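Local coordinates for two-domain protein containing predicted PHP-like metal-dependent phosphoesterase (Bacteroides vulgatus ATCC 8482, PDB 3E38) that is a zinc-binding, two-domain protein with a predicted metal-dependent phosphoesterase domain of the PHP type, probably a hydrolase acting on phosphoesters, at residues B[11-16]-B[247-252]; B[105-110]-B[224-229]; B[252-257]-B[282-287]. All coordinates share one frame; numbering follows the deposited sequence.

Contact 1: residues B[11-16]-B[247-252]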
loop_
_atom_site.group_PDB
_atom_site.type_symbol
_atom_site.label_atom_id
_atom_site.label_comp_id
_atom_site.label_asym_id
_atom_site.label_seq_id
_atom_site.Cartn_x
_atom_site.Cartn_y
_atom_site.Cartn_z
ATOM N N PRO B 11 4.129 -6.373 23.622
ATOM C CA PRO B 11 4.888 -6.940 24.709
ATOM C C PRO B 11 4.177 -8.002 25.511
ATOM O O PRO B 11 2.984 -8.310 25.320
ATOM C CB PRO B 11 5.157 -5.732 25.626
ATOM C CG PRO B 11 4.094 -4.692 25.269
ATOM C CD PRO B 11 3.365 -5.176 24.036
ATOM N N ASP B 12 4.966 -8.513 26.444
ATOM C CA ASP B 12 4.541 -9.520 27.394
ATOM C C ASP B 12 4.464 -8.938 28.753
ATOM O O ASP B 12 5.332 -8.232 29.156
ATOM C CB ASP B 12 5.551 -10.662 27.473
ATOM C CG ASP B 12 5.649 -11.435 26.182
ATOM O OD1 ASP B 12 4.595 -11.718 25.538
ATOM O OD2 ASP B 12 6.793 -11.759 25.827
ATOM N N LEU B 13 3.408 -9.267 29.465
ATOM C CA LEU B 13 3.314 -8.883 30.847
ATOM C C LEU B 13 4.283 -9.786 31.579
ATOM O O LEU B 13 4.580 -10.905 31.133
ATOM C CB LEU B 13 1.900 -9.091 31.403
ATOM C CG LEU B 13 0.792 -8.254 30.795
ATOM C CD1 LEU B 13 -0.550 -8.690 31.355
ATOM C CD2 LEU B 13 1.036 -6.767 31.050
ATOM N N ASP B 14 4.791 -9.275 32.685
ATOM C CA ASP B 14 5.633 -10.062 33.619
ATOM C C ASP B 14 4.935 -11.349 34.044
ATOM O O ASP B 14 3.788 -11.339 34.516
ATOM C CB ASP B 14 5.955 -9.260 34.877
ATOM C CG ASP B 14 6.944 -8.128 34.604
ATOM O OD1 ASP B 14 7.609 -8.197 33.553
ATOM O OD2 ASP B 14 7.055 -7.189 35.427
ATOM N N GLY B 15 5.645 -12.455 33.884
ATOM C CA GLY B 15 5.119 -13.770 34.242
ATOM C C GLY B 15 4.346 -14.434 33.112
ATOM O O GLY B 15 4.124 -15.648 33.111
ATOM N N TYR B 16 3.935 -13.642 32.135
ATOM C CA TYR B 16 3.110 -14.194 31.051
ATOM C C TYR B 16 3.638 -14.027 29.651
ATOM O O TYR B 16 4.443 -13.183 29.392
ATOM C CB TYR B 16 1.761 -13.550 31.138
ATOM C CG TYR B 16 1.122 -13.737 32.472
ATOM C CD1 TYR B 16 0.554 -14.957 32.820
ATOM C CD2 TYR B 16 1.069 -12.708 33.377
ATOM C CE1 TYR B 16 -0.035 -15.133 34.046
ATOM C CE2 TYR B 16 0.482 -12.866 34.573
ATOM C CZ TYR B 16 -0.063 -14.089 34.917
ATOM O OH TYR B 16 -0.653 -14.240 36.155
ATOM N N GLU B 247 -8.402 -2.671 33.459
ATOM C CA GLU B 247 -7.363 -1.717 33.790
ATOM C C GLU B 247 -6.140 -2.352 34.430
ATOM O O GLU B 247 -5.017 -1.932 34.200
ATOM C CB GLU B 247 -7.919 -0.689 34.771
ATOM C CG GLU B 247 -6.835 0.192 35.273
ATOM C CD GLU B 247 -7.298 1.131 36.316
ATOM O OE1 GLU B 247 -8.435 0.969 36.800
ATOM O OE2 GLU B 247 -6.516 2.025 36.658
ATOM N N ASP B 248 -6.397 -3.341 35.273
ATOM C CA ASP B 248 -5.336 -4.031 36.008
ATOM C C ASP B 248 -4.447 -4.821 35.064
ATOM O O ASP B 248 -3.392 -5.295 35.425
ATOM C CB ASP B 248 -5.894 -4.950 37.084
ATOM C CG ASP B 248 -6.659 -6.119 36.507
ATOM O OD1 ASP B 248 -6.495 -6.436 35.301
ATOM O OD2 ASP B 248 -7.419 -6.717 37.261
ATOM N N LEU B 249 -4.910 -4.942 33.843
ATOM C CA LEU B 249 -4.161 -5.614 32.793
ATOM C C LEU B 249 -3.627 -4.590 31.784
ATOM O O LEU B 249 -2.470 -4.679 31.361
ATOM C CB LEU B 249 -5.021 -6.658 32.087
ATOM C CG LEU B 249 -5.226 -7.995 32.802
ATOM C CD1 LEU B 249 -6.079 -8.881 31.938
ATOM C CD2 LEU B 249 -3.870 -8.634 33.112
ATOM N N LEU B 250 -4.467 -3.615 31.434
ATOM C CA LEU B 250 -4.103 -2.598 30.416
ATOM C C LEU B 250 -3.038 -1.651 30.940
ATOM O O LEU B 250 -2.119 -1.251 30.227
ATOM C CB LEU B 250 -5.322 -1.824 29.879
ATOM C CG LEU B 250 -5.810 -2.328 28.503
ATOM C CD1 LEU B 250 -5.909 -3.854 28.384
ATOM C CD2 LEU B 250 -7.132 -1.622 28.084
ATOM N N ARG B 251 -3.142 -1.344 32.219
ATOM C CA ARG B 251 -2.189 -0.430 32.821
ATOM C C ARG B 251 -0.774 -0.982 32.681
ATOM O O ARG B 251 0.084 -0.317 32.127
ATOM C CB ARG B 251 -2.508 -0.141 34.299
ATOM C CG ARG B 251 -1.431 0.650 35.014
ATOM C CD ARG B 251 -1.921 1.067 36.416
ATOM N NE ARG B 251 -3.245 1.679 36.300
ATOM C CZ ARG B 251 -3.452 2.924 35.855
ATOM N NH1 ARG B 251 -2.418 3.669 35.521
ATOM N NH2 ARG B 251 -4.681 3.431 35.746
ATOM N N PRO B 252 -0.521 -2.202 33.187
ATOM C CA PRO B 252 0.840 -2.700 33.057
ATOM C C PRO B 252 1.271 -2.970 31.632
ATOM O O PRO B 252 2.472 -3.024 31.351
ATOM C CB PRO B 252 0.809 -4.037 33.825
ATOM C CG PRO B 252 -0.647 -4.377 33.986
ATOM C CD PRO B 252 -1.303 -3.024 34.120
#
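N of Arg251 donates to O of Glu247 at 2.8 Å, closing the helical turn that carries Leu249, with Pro252 directly after it; both meet Leu13 of the loop 11-16. The meeting itself is wholly apolar and rests on the forked end of Leu13. Its CG lies anti to the carbonyl carbon (chi1 -64°), and from there the two methyls divide the work: CD1 reaches CD2 of Leu249 at 3.8 Å, while CD2 settles on Pro252, 3.9 Å from the ring atom CB and also against the proline's carbonyl carbon. The two leucine side chains cross at about a right angle, so they touch by single methyls rather than lying alongside each other. Leu13 is buried, and Phe217 and Phe253 pack around it as well.

The loop is shaped by a type II beta turn from Leu13 to Tyr16, closed by N of Tyr16 on O of Leu13 at 3.0 Å. Gly15 takes the left-handed corner (phi 88°), where a side chain would run into the carbonyl O of Asp14. On the helix, Pro252 has no N-H to give to the preceding turn, and the axis kinks there. On a part of the helix that does not meet the loop, NH1 of Arg251 bonds to O of Lys338. Asp14, on the turn, pairs with Lys256, four residues beyond Pro252.

The loop leads into strand 17-22 of the large mixed sheet, and the helix leads to strand 258-265, a strand of the Ig-like fold. Apolar methyl contacts without directional bonds thus join the two parts here, with a charged pair beside them; the contact probably depends more on shape and exclusion of water than on any fixed polar geometry.

Contact 2: residues B[105-110]-B[224-229]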
loop_
_atom_site.group_PDB
_atom_site.type_symbol
_atom_site.label_atom_id
_atom_site.label_comp_id
_atom_site.label_asym_id
_atom_site.label_seq_id
_atom_site.Cartn_x
_atom_site.Cartn_y
_atom_site.Cartn_z
ATOM N N ALA B 105 -18.812 -22.549 21.958
ATOM C CA ALA B 105 -18.340 -23.558 22.895
ATOM C C ALA B 105 -16.969 -23.950 22.378
ATOM O O ALA B 105 -16.858 -24.485 21.281
ATOM C CB ALA B 105 -19.281 -24.760 22.930
ATOM N N ILE B 106 -15.925 -23.604 23.126
ATOM C CA ILE B 106 -14.572 -23.992 22.734
ATOM C C ILE B 106 -13.965 -24.902 23.807
ATOM O O ILE B 106 -14.464 -25.070 24.938
ATOM C CB ILE B 106 -13.663 -22.777 22.333
ATOM C CG1 ILE B 106 -13.322 -21.899 23.537
ATOM C CG2 ILE B 106 -14.365 -21.934 21.209
ATOM C CD1 ILE B 106 -12.323 -20.823 23.254
ATOM N N PHE B 107 -12.914 -25.564 23.366
ATOM C CA PHE B 107 -12.239 -26.592 24.169
ATOM C C PHE B 107 -13.130 -27.826 24.263
ATOM O O PHE B 107 -13.141 -28.573 25.213
ATOM C CB PHE B 107 -11.753 -26.066 25.525
ATOM C CG PHE B 107 -10.530 -25.185 25.400
ATOM C CD1 PHE B 107 -9.305 -25.751 25.138
ATOM C CD2 PHE B 107 -10.625 -23.810 25.424
ATOM C CE1 PHE B 107 -8.211 -24.978 24.987
ATOM C CE2 PHE B 107 -9.513 -23.009 25.290
ATOM C CZ PHE B 107 -8.304 -23.593 25.061
ATOM N N LEU B 108 -13.899 -28.007 23.223
ATOM C CA LEU B 108 -14.693 -29.226 23.083
ATOM C C LEU B 108 -13.815 -30.404 22.788
ATOM O O LEU B 108 -12.691 -30.261 22.273
ATOM C CB LEU B 108 -15.699 -29.109 21.907
ATOM C CG LEU B 108 -16.802 -28.066 22.151
ATOM C CD1 LEU B 108 -17.742 -27.942 20.966
ATOM C CD2 LEU B 108 -17.584 -28.339 23.453
ATOM N N SER B 109 -14.365 -31.583 23.077
ATOM C CA SER B 109 -13.726 -32.860 22.743
ATOM C C SER B 109 -14.461 -33.494 21.564
ATOM O O SER B 109 -13.884 -34.211 20.742
ATOM C CB SER B 109 -13.694 -33.797 23.948
ATOM O OG SER B 109 -14.997 -34.100 24.391
ATOM N N ASP B 110 -15.733 -33.148 21.451
ATOM C CA ASP B 110 -16.584 -33.664 20.374
ATOM C C ASP B 110 -17.734 -32.691 20.074
ATOM O O ASP B 110 -18.538 -32.322 20.962
ATOM C CB ASP B 110 -17.067 -35.089 20.798
ATOM C CG ASP B 110 -17.877 -35.789 19.735
ATOM O OD1 ASP B 110 -18.123 -35.220 18.645
ATOM O OD2 ASP B 110 -18.296 -36.917 19.989
ATOM N N GLN B 224 -3.501 -25.707 27.277
ATOM C CA GLN B 224 -3.849 -25.587 28.708
ATOM C C GLN B 224 -3.520 -24.169 29.161
ATOM O O GLN B 224 -4.232 -23.548 29.989
ATOM C CB GLN B 224 -3.124 -26.662 29.571
ATOM N N GLY B 225 -2.438 -23.635 28.606
ATOM C CA GLY B 225 -2.016 -22.278 28.950
ATOM C C GLY B 225 -3.102 -21.280 28.592
ATOM O O GLY B 225 -3.521 -20.397 29.392
ATOM N N ILE B 226 -3.611 -21.460 27.394
ATOM C CA ILE B 226 -4.667 -20.577 26.904
ATOM C C ILE B 226 -5.920 -20.691 27.755
ATOM O O ILE B 226 -6.541 -19.718 28.137
ATOM C CB ILE B 226 -5.033 -20.911 25.492
ATOM C CG1 ILE B 226 -3.854 -20.560 24.553
ATOM C CG2 ILE B 226 -6.293 -20.155 25.055
ATOM C CD1 ILE B 226 -4.162 -20.829 23.166
ATOM N N ARG B 227 -6.280 -21.921 28.029
ATOM C CA ARG B 227 -7.487 -22.218 28.761
ATOM C C ARG B 227 -7.427 -21.581 30.128
ATOM O O ARG B 227 -8.421 -20.997 30.576
ATOM C CB ARG B 227 -7.730 -23.734 28.876
ATOM C CG ARG B 227 -8.965 -24.084 29.723
ATOM C CD ARG B 227 -10.161 -23.362 29.204
ATOM N NE ARG B 227 -11.383 -23.544 29.979
ATOM C CZ ARG B 227 -12.243 -24.554 29.819
ATOM N NH1 ARG B 227 -12.028 -25.553 28.950
ATOM N NH2 ARG B 227 -13.323 -24.570 30.545
ATOM N N GLU B 228 -6.251 -21.657 30.768
ATOM C CA GLU B 228 -6.071 -21.104 32.148
ATOM C C GLU B 228 -6.170 -19.562 32.144
ATOM O O GLU B 228 -6.775 -18.920 33.029
ATOM C CB GLU B 228 -4.765 -21.602 32.802
ATOM C CG GLU B 228 -4.526 -21.073 34.229
ATOM C CD GLU B 228 -3.890 -19.698 34.274
ATOM O OE1 GLU B 228 -3.315 -19.253 33.238
ATOM O OE2 GLU B 228 -3.925 -19.083 35.367
ATOM N N ALA B 229 -5.643 -18.984 31.083
ATOM C CA ALA B 229 -5.739 -17.528 30.878
ATOM C C ALA B 229 -7.209 -17.123 30.763
ATOM O O ALA B 229 -7.689 -16.179 31.427
ATOM C CB ALA B 229 -4.988 -17.102 29.620
HETATM O O HOH W 1 -13.218 -28.485 27.638
#
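Two torsions bring Phe107 and Arg227 together: chi1 of Phe107 (-74°) sends its ring toward helix 223-231, and a bend at chi2 of Arg227 (54°) folds the arginine chain back over that ring. CB of Arg227 sits over the face, 4.1 Å from the centroid of the Phe107 ring, in a CH-pi contact, and its CD follows over the same face at 3.8 Å from Phe107 CD2. The chains slide past each other in opposite directions, which carries NH1 of Arg227 to within 3.5 Å of Phe107 CB. The guanidinium plane is turned 37° from that of the ring. At the ring's edge, near its plane, CG2 of Ile226 meets CZ of Phe107 at 4.0 Å.

Asp231 forms a salt bridge with NE of Arg227, and O of Gly130 accepts a bond from NH2. An alanine in place of Phe107 would probably leave the methylenes of Arg227 and the CG2 methyl of Ile226 without this ring to pack on and open a gap between helix 223-231 and segment 105-110. The arginine thus serves two chemistries, its methylenes packing on the aromatic face while its charged end is tied by ionic and polar bonds beyond the ring.

Contact 3: residues B[252-257]-B[282-287]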
loop_
_atom_site.group_PDB
_atom_site.type_symbol
_atom_site.label_atom_id
_atom_site.label_comp_id
_atom_site.label_asym_id
_atom_site.label_seq_id
_atom_site.Cartn_x
_atom_site.Cartn_y
_atom_site.Cartn_z
ATOM N N PRO B 252 -0.521 -2.202 33.187
ATOM C CA PRO B 252 0.840 -2.700 33.057
ATOM C C PRO B 252 1.271 -2.970 31.632
ATOM O O PRO B 252 2.472 -3.024 31.351
ATOM C CB PRO B 252 0.809 -4.037 33.825
ATOM C CG PRO B 252 -0.647 -4.377 33.986
ATOM C CD PRO B 252 -1.303 -3.024 34.120
ATOM N N PHE B 253 0.288 -3.139 30.759
ATOM C CA PHE B 253 0.551 -3.468 29.313
ATOM C C PHE B 253 1.038 -2.205 28.639
ATOM O O PHE B 253 2.022 -2.186 27.907
ATOM C CB PHE B 253 -0.708 -4.049 28.647
ATOM C CG PHE B 253 -0.511 -4.513 27.237
ATOM C CD1 PHE B 253 0.152 -5.706 26.961
ATOM C CD2 PHE B 253 -1.018 -3.781 26.172
ATOM C CE1 PHE B 253 0.331 -6.148 25.651
ATOM C CE2 PHE B 253 -0.833 -4.222 24.854
ATOM C CZ PHE B 253 -0.155 -5.410 24.602
ATOM N N PHE B 254 0.382 -1.112 28.977
ATOM C CA PHE B 254 0.751 0.180 28.410
ATOM C C PHE B 254 2.145 0.527 28.805
ATOM O O PHE B 254 2.901 1.070 28.039
ATOM C CB PHE B 254 -0.166 1.303 28.875
ATOM C CG PHE B 254 0.245 2.656 28.344
ATOM C CD1 PHE B 254 0.043 2.979 27.014
ATOM C CD2 PHE B 254 0.831 3.608 29.173
ATOM C CE1 PHE B 254 0.413 4.217 26.514
ATOM C CE2 PHE B 254 1.206 4.869 28.659
ATOM C CZ PHE B 254 0.987 5.164 27.350
ATOM N N GLU B 255 2.463 0.200 30.041
ATOM C CA GLU B 255 3.798 0.483 30.619
ATOM C C GLU B 255 4.895 -0.242 29.829
ATOM O O GLU B 255 6.030 0.213 29.716
ATOM C CB GLU B 255 3.813 0.096 32.103
ATOM C CG GLU B 255 5.005 0.568 32.903
ATOM C CD GLU B 255 6.236 -0.290 32.702
ATOM O OE1 GLU B 255 6.116 -1.540 32.761
ATOM O OE2 GLU B 255 7.334 0.291 32.514
ATOM N N LYS B 256 4.520 -1.347 29.221
ATOM C CA LYS B 256 5.451 -2.147 28.424
ATOM C C LYS B 256 5.485 -1.683 26.968
ATOM O O LYS B 256 6.391 -2.037 26.205
ATOM C CB LYS B 256 4.999 -3.603 28.428
ATOM C CG LYS B 256 4.979 -4.253 29.764
ATOM C CD LYS B 256 6.334 -4.651 30.167
ATOM C CE LYS B 256 6.250 -5.700 31.244
ATOM N NZ LYS B 256 7.613 -6.096 31.627
ATOM N N CYS B 257 4.496 -0.871 26.606
ATOM C CA CYS B 257 4.321 -0.418 25.199
ATOM C C CYS B 257 5.170 0.785 24.856
ATOM O O CYS B 257 5.451 1.059 23.695
ATOM C CB CYS B 257 2.864 -0.068 24.913
ATOM S SG CYS B 257 1.762 -1.480 24.752
ATOM N N LEU B 282 -0.936 4.503 19.714
ATOM C CA LEU B 282 -1.319 4.910 21.063
ATOM C C LEU B 282 -1.771 6.343 21.023
ATOM O O LEU B 282 -1.125 7.184 20.444
ATOM C CB LEU B 282 -0.135 4.727 22.032
ATOM C CG LEU B 282 0.462 3.310 22.060
ATOM C CD1 LEU B 282 1.910 3.276 22.593
ATOM C CD2 LEU B 282 -0.476 2.345 22.856
ATOM N N LYS B 283 -2.906 6.615 21.633
ATOM C CA LYS B 283 -3.471 7.943 21.584
ATOM C C LYS B 283 -3.680 8.473 22.960
ATOM O O LYS B 283 -4.483 7.961 23.706
ATOM C CB LYS B 283 -4.795 7.908 20.811
ATOM C CG LYS B 283 -4.648 7.428 19.342
ATOM C CD LYS B 283 -6.014 7.319 18.672
ATOM C CE LYS B 283 -5.966 6.691 17.278
ATOM N N LEU B 284 -2.963 9.553 23.231
ATOM C CA LEU B 284 -2.925 10.221 24.522
ATOM C C LEU B 284 -3.674 11.529 24.493
ATOM O O LEU B 284 -3.632 12.272 23.523
ATOM C CB LEU B 284 -1.486 10.511 24.922
ATOM C CG LEU B 284 -0.474 9.409 24.631
ATOM C CD1 LEU B 284 0.843 9.748 25.254
ATOM C CD2 LEU B 284 -0.968 8.064 25.141
ATOM N N LYS B 285 -4.408 11.753 25.561
ATOM C CA LYS B 285 -5.187 12.968 25.721
ATOM C C LYS B 285 -5.001 13.492 27.139
ATOM O O LYS B 285 -5.237 12.775 28.105
ATOM C CB LYS B 285 -6.673 12.720 25.420
ATOM C CG LYS B 285 -7.592 13.915 25.624
ATOM C CD LYS B 285 -9.020 13.623 25.178
ATOM N N LYS B 286 -4.532 14.733 27.239
ATOM C CA LYS B 286 -4.273 15.383 28.538
ATOM C C LYS B 286 -5.508 15.362 29.404
ATOM O O LYS B 286 -6.600 15.532 28.918
ATOM C CB LYS B 286 -3.747 16.821 28.346
ATOM C CG LYS B 286 -3.634 17.653 29.609
ATOM C CD LYS B 286 -2.551 18.772 29.524
ATOM C CE LYS B 286 -2.861 19.918 28.596
ATOM N NZ LYS B 286 -1.676 20.840 28.536
ATOM N N THR B 287 -5.314 15.103 30.691
ATOM C CA THR B 287 -6.406 15.096 31.659
ATOM C C THR B 287 -6.118 16.153 32.722
ATOM O O THR B 287 -5.182 16.941 32.583
ATOM C CB THR B 287 -6.634 13.689 32.279
ATOM O OG1 THR B 287 -5.449 13.236 32.940
ATOM C CG2 THR B 287 -6.981 12.661 31.194
#
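Phe254 and Cys257, three residues apart, face Leu282 and Leu284 of the strand, and all four side chains are buried. CD2 of Leu282 approaches the rim of the Phe254 ring near its plane, 4.2 Å from CE1. Next along the rim, CZ of Phe254 lies 4.1 Å from CD2 of Leu284, which comes in obliquely. The other methyl of Leu282, CD1, turns to Cys257 and stands 4.2 Å from its CB, so that this one leucine bridges both helix residues. No hydrogen bond crosses between the segments.

What aims the ring is the first torsion of Phe254: CG is anti to the backbone N (chi1 177°), which extends the phenyl out from the helix to the strand. Tyr339 meets this ring edge-to-face, and Val326 and Leu337 also pack on it. Leu301 touches both Leu282 and Leu284, and Phe324 packs on Leu284. The strand itself is fixed by backbone bonds to its neighbours, among them Leu282 with Leu301 and Lys285 with Glu325.

The axes of helix segment 252-257 and strand segment 282-286 approach to 11.6 Å, with 107° between their N-to-C directions. The helix therefore lies across strand 282-286 of the five-stranded antiparallel sheet, touching strands 321-326 and 335-342 through Phe254, before the chain enters strand 258-265 of the Ig-like domain's other sheet.

Contacts 1 and 3 share helix 247-257 and even Pro252; their centres are 12 Å apart, and contact 1 closes before contact 3 opens along the chain. The helix thus meets the loop before strand 17-22 through contact 1 and the five-stranded sheet of the Ig-like domain through contact 3, coupling the two domains. Contact 2 is nested within the chain loop closed by contact 1, its centre 22 Å from that of contact 1. It joins helix 223-231 to segment 105-110, which continues from strand 102-106, within the large mixed sheet's domain, which carries the zinc sites. Contacts 2 and 3 lie about 31 Å apart between centres, on opposite sides of the chain's centre.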